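Local coordinates for DNA protection during starvation protein (Halobacterium salinarum, PDB 1TJO) that probably protects DNA from oxidative damage by oxidising ferrous iron with hydrogen peroxide and storing it as a ferric mineral inside a hollow dodecamer, at residues 37-42 / 97-102. Sequence-based numbering, arbitrary orientation.
Sequences DLANVY and ETLQAE
Leu99 reaches from segment 97-102, on the short helix 96-102, onto the flank of segment 37-42 of helix 24-54, its two methyl groups meeting different residues there. Its CG stands anti to the carbonyl carbon (chi1 -70°), a setting that carries the branched end across to the longer helix. Leu99 CD1 lies 3.8 Å from Tyr42 CD1 and equally close to Tyr42 CB, meeting the start of the ring at a slant. Leu99 CD2 settles over the backbone at Ala39, 3.9 Å from Ala39 CA, and comes within 4.1 Å of Leu38 CG. A forked aliphatic chain suits this place because it can fill both sites at once; an alanine here would probably leave a gap between the helices and deprive Tyr42 and Leu38 of this apolar neighbour.

Close packing against the backbone is the second element. Ala39 points its methyl at the short helix, with Ala39 CB 3.3 Å from Leu99 O and 3.8 Å from Glu102 CB. Because that side chain is so small, the segment axes approach to 7.8 Å while crossing at -107°. Glu102 contributes its aliphatic base, and its carboxylate leads away from the contact, as befits an exposed acid.

The polar bonds run to other partners. Tyrosine suits position 42 by offering Leu99 an apolar CB and ring, while Tyr42 OH and Tyr45 OH of a second subunit share a hydrogen bond; His46 of that subunit also packs on Leu99. Asn40 OD1, an amide oxygen able to take two N-H groups at once, accepts bonds from the backbone N atoms of Ser104 and Val105, tying down the chain that follows Glu102.

The arrangement is characteristic of the Dps branch of the ferritin fold: a short helix, in the connection between helices 60-87 and 115-142, lies across the four-helix bundle at a subunit interface.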
loop_
_atom_site.group_PDB
_atom_site.type_symbol
_atom_site.label_atom_id
_atom_site.label_comp_id
_atom_site.label_asym_id
_atom_site.label_seq_id
_atom_site.Cartn_x
_atom_site.Cartn_y
_atom_site.Cartn_z
ATOM N N ASP A 37 22.761 -18.663 22.945
ATOM C CA ASP A 37 21.610 -18.735 22.033
ATOM C C ASP A 37 21.950 -18.132 20.701
ATOM O O ASP A 37 21.670 -18.709 19.685
ATOM C CB ASP A 37 20.380 -18.035 22.579
ATOM C CG ASP A 37 19.741 -18.778 23.709
ATOM O OD1 ASP A 37 20.029 -20.005 23.848
ATOM O OD2 ASP A 37 18.951 -18.191 24.511
ATOM N N LEU A 38 22.564 -16.966 20.709
ATOM C CA LEU A 38 22.938 -16.302 19.474
ATOM C C LEU A 38 23.786 -17.177 18.579
ATOM O O LEU A 38 23.614 -17.219 17.396
ATOM C CB LEU A 38 23.685 -15.018 19.823
ATOM C CG LEU A 38 24.365 -14.267 18.663
ATOM C CD1 LEU A 38 23.365 -13.831 17.638
ATOM C CD2 LEU A 38 25.060 -13.038 19.212
ATOM N N ALA A 39 24.768 -17.832 19.160
ATOM C CA ALA A 39 25.688 -18.680 18.387
ATOM C C ALA A 39 24.904 -19.814 17.739
ATOM O O ALA A 39 25.039 -20.121 16.533
ATOM C CB ALA A 39 26.775 -19.194 19.286
ATOM N N ASN A 40 24.042 -20.442 18.503
ATOM C CA ASN A 40 23.221 -21.540 17.970
ATOM C C ASN A 40 22.244 -21.055 16.889
ATOM O O ASN A 40 22.098 -21.700 15.868
ATOM C CB ASN A 40 22.469 -22.223 19.106
ATOM C CG ASN A 40 23.340 -23.136 19.893
ATOM O OD1 ASN A 40 24.350 -23.624 19.394
ATOM N ND2 ASN A 40 22.965 -23.363 21.157
ATOM N N VAL A 41 21.692 -19.872 17.057
ATOM C CA VAL A 41 20.702 -19.364 16.107
ATOM C C VAL A 41 21.386 -18.975 14.803
ATOM O O VAL A 41 20.821 -19.180 13.742
ATOM C CB VAL A 41 19.872 -18.217 16.712
ATOM C CG1 VAL A 41 19.026 -17.560 15.651
ATOM C CG2 VAL A 41 18.977 -18.720 17.803
ATOM N N TYR A 42 22.612 -18.446 14.856
ATOM C CA TYR A 42 23.322 -18.127 13.626
ATOM C C TYR A 42 23.814 -19.365 12.843
ATOM O O TYR A 42 23.821 -19.358 11.628
ATOM C CB TYR A 42 24.440 -17.091 13.818
ATOM C CG TYR A 42 24.037 -15.719 13.238
ATOM C CD1 TYR A 42 24.216 -14.576 13.974
ATOM C CD2 TYR A 42 23.562 -15.599 11.942
ATOM C CE1 TYR A 42 23.889 -13.351 13.484
ATOM C CE2 TYR A 42 23.223 -14.360 11.438
ATOM C CZ TYR A 42 23.392 -13.243 12.215
ATOM O OH TYR A 42 23.038 -11.982 11.728
ATOM N N GLU A 97 33.476 -17.671 12.492
ATOM C CA GLU A 97 34.235 -18.663 13.264
ATOM C C GLU A 97 33.861 -18.702 14.739
ATOM O O GLU A 97 33.734 -19.762 15.322
ATOM C CB GLU A 97 35.742 -18.412 13.096
ATOM C CG GLU A 97 36.653 -18.734 14.231
ATOM C CD GLU A 97 38.044 -18.162 13.940
ATOM O OE1 GLU A 97 38.505 -17.238 14.682
ATOM O OE2 GLU A 97 38.621 -18.591 12.906
ATOM N N THR A 98 33.737 -17.531 15.344
ATOM C CA THR A 98 33.286 -17.418 16.707
ATOM C C THR A 98 31.902 -17.964 16.959
ATOM O O THR A 98 31.690 -18.689 17.874
ATOM C CB THR A 98 33.313 -15.952 17.143
ATOM O OG1 THR A 98 34.672 -15.498 17.151
ATOM C CG2 THR A 98 32.859 -15.814 18.572
ATOM N N LEU A 99 30.954 -17.596 16.128
ATOM C CA LEU A 99 29.594 -18.111 16.259
ATOM C C LEU A 99 29.535 -19.650 16.219
ATOM O O LEU A 99 28.897 -20.269 17.066
ATOM C CB LEU A 99 28.723 -17.506 15.145
ATOM C CG LEU A 99 28.417 -16.020 15.280
ATOM C CD1 LEU A 99 27.876 -15.457 14.011
ATOM C CD2 LEU A 99 27.453 -15.785 16.466
ATOM N N GLN A 100 30.220 -20.273 15.278
ATOM C CA GLN A 100 30.181 -21.712 15.175
ATOM C C GLN A 100 30.977 -22.342 16.357
ATOM O O GLN A 100 30.551 -23.351 16.903
ATOM C CB GLN A 100 30.705 -22.191 13.835
ATOM C CG GLN A 100 30.571 -23.714 13.675
ATOM C CD GLN A 100 30.766 -24.191 12.265
ATOM O OE1 GLN A 100 30.600 -23.453 11.309
ATOM N NE2 GLN A 100 31.147 -25.439 12.128
ATOM N N ALA A 101 32.086 -21.729 16.746
ATOM C CA ALA A 101 32.861 -22.253 17.902
ATOM C C ALA A 101 32.047 -22.257 19.208
ATOM O O ALA A 101 32.142 -23.160 20.060
ATOM C CB ALA A 101 34.110 -21.424 18.085
ATOM N N GLU A 102 31.267 -21.207 19.400
ATOM C CA GLU A 102 30.471 -21.045 20.597
ATOM C C GLU A 102 29.144 -21.780 20.514
ATOM O O GLU A 102 28.477 -21.881 21.527
ATOM C CB GLU A 102 30.230 -19.558 20.833
ATOM C CG GLU A 102 31.519 -18.791 21.118
ATOM C CD GLU A 102 32.013 -18.979 22.553
ATOM O OE1 GLU A 102 33.097 -18.472 22.852
ATOM O OE2 GLU A 102 31.353 -19.640 23.364
#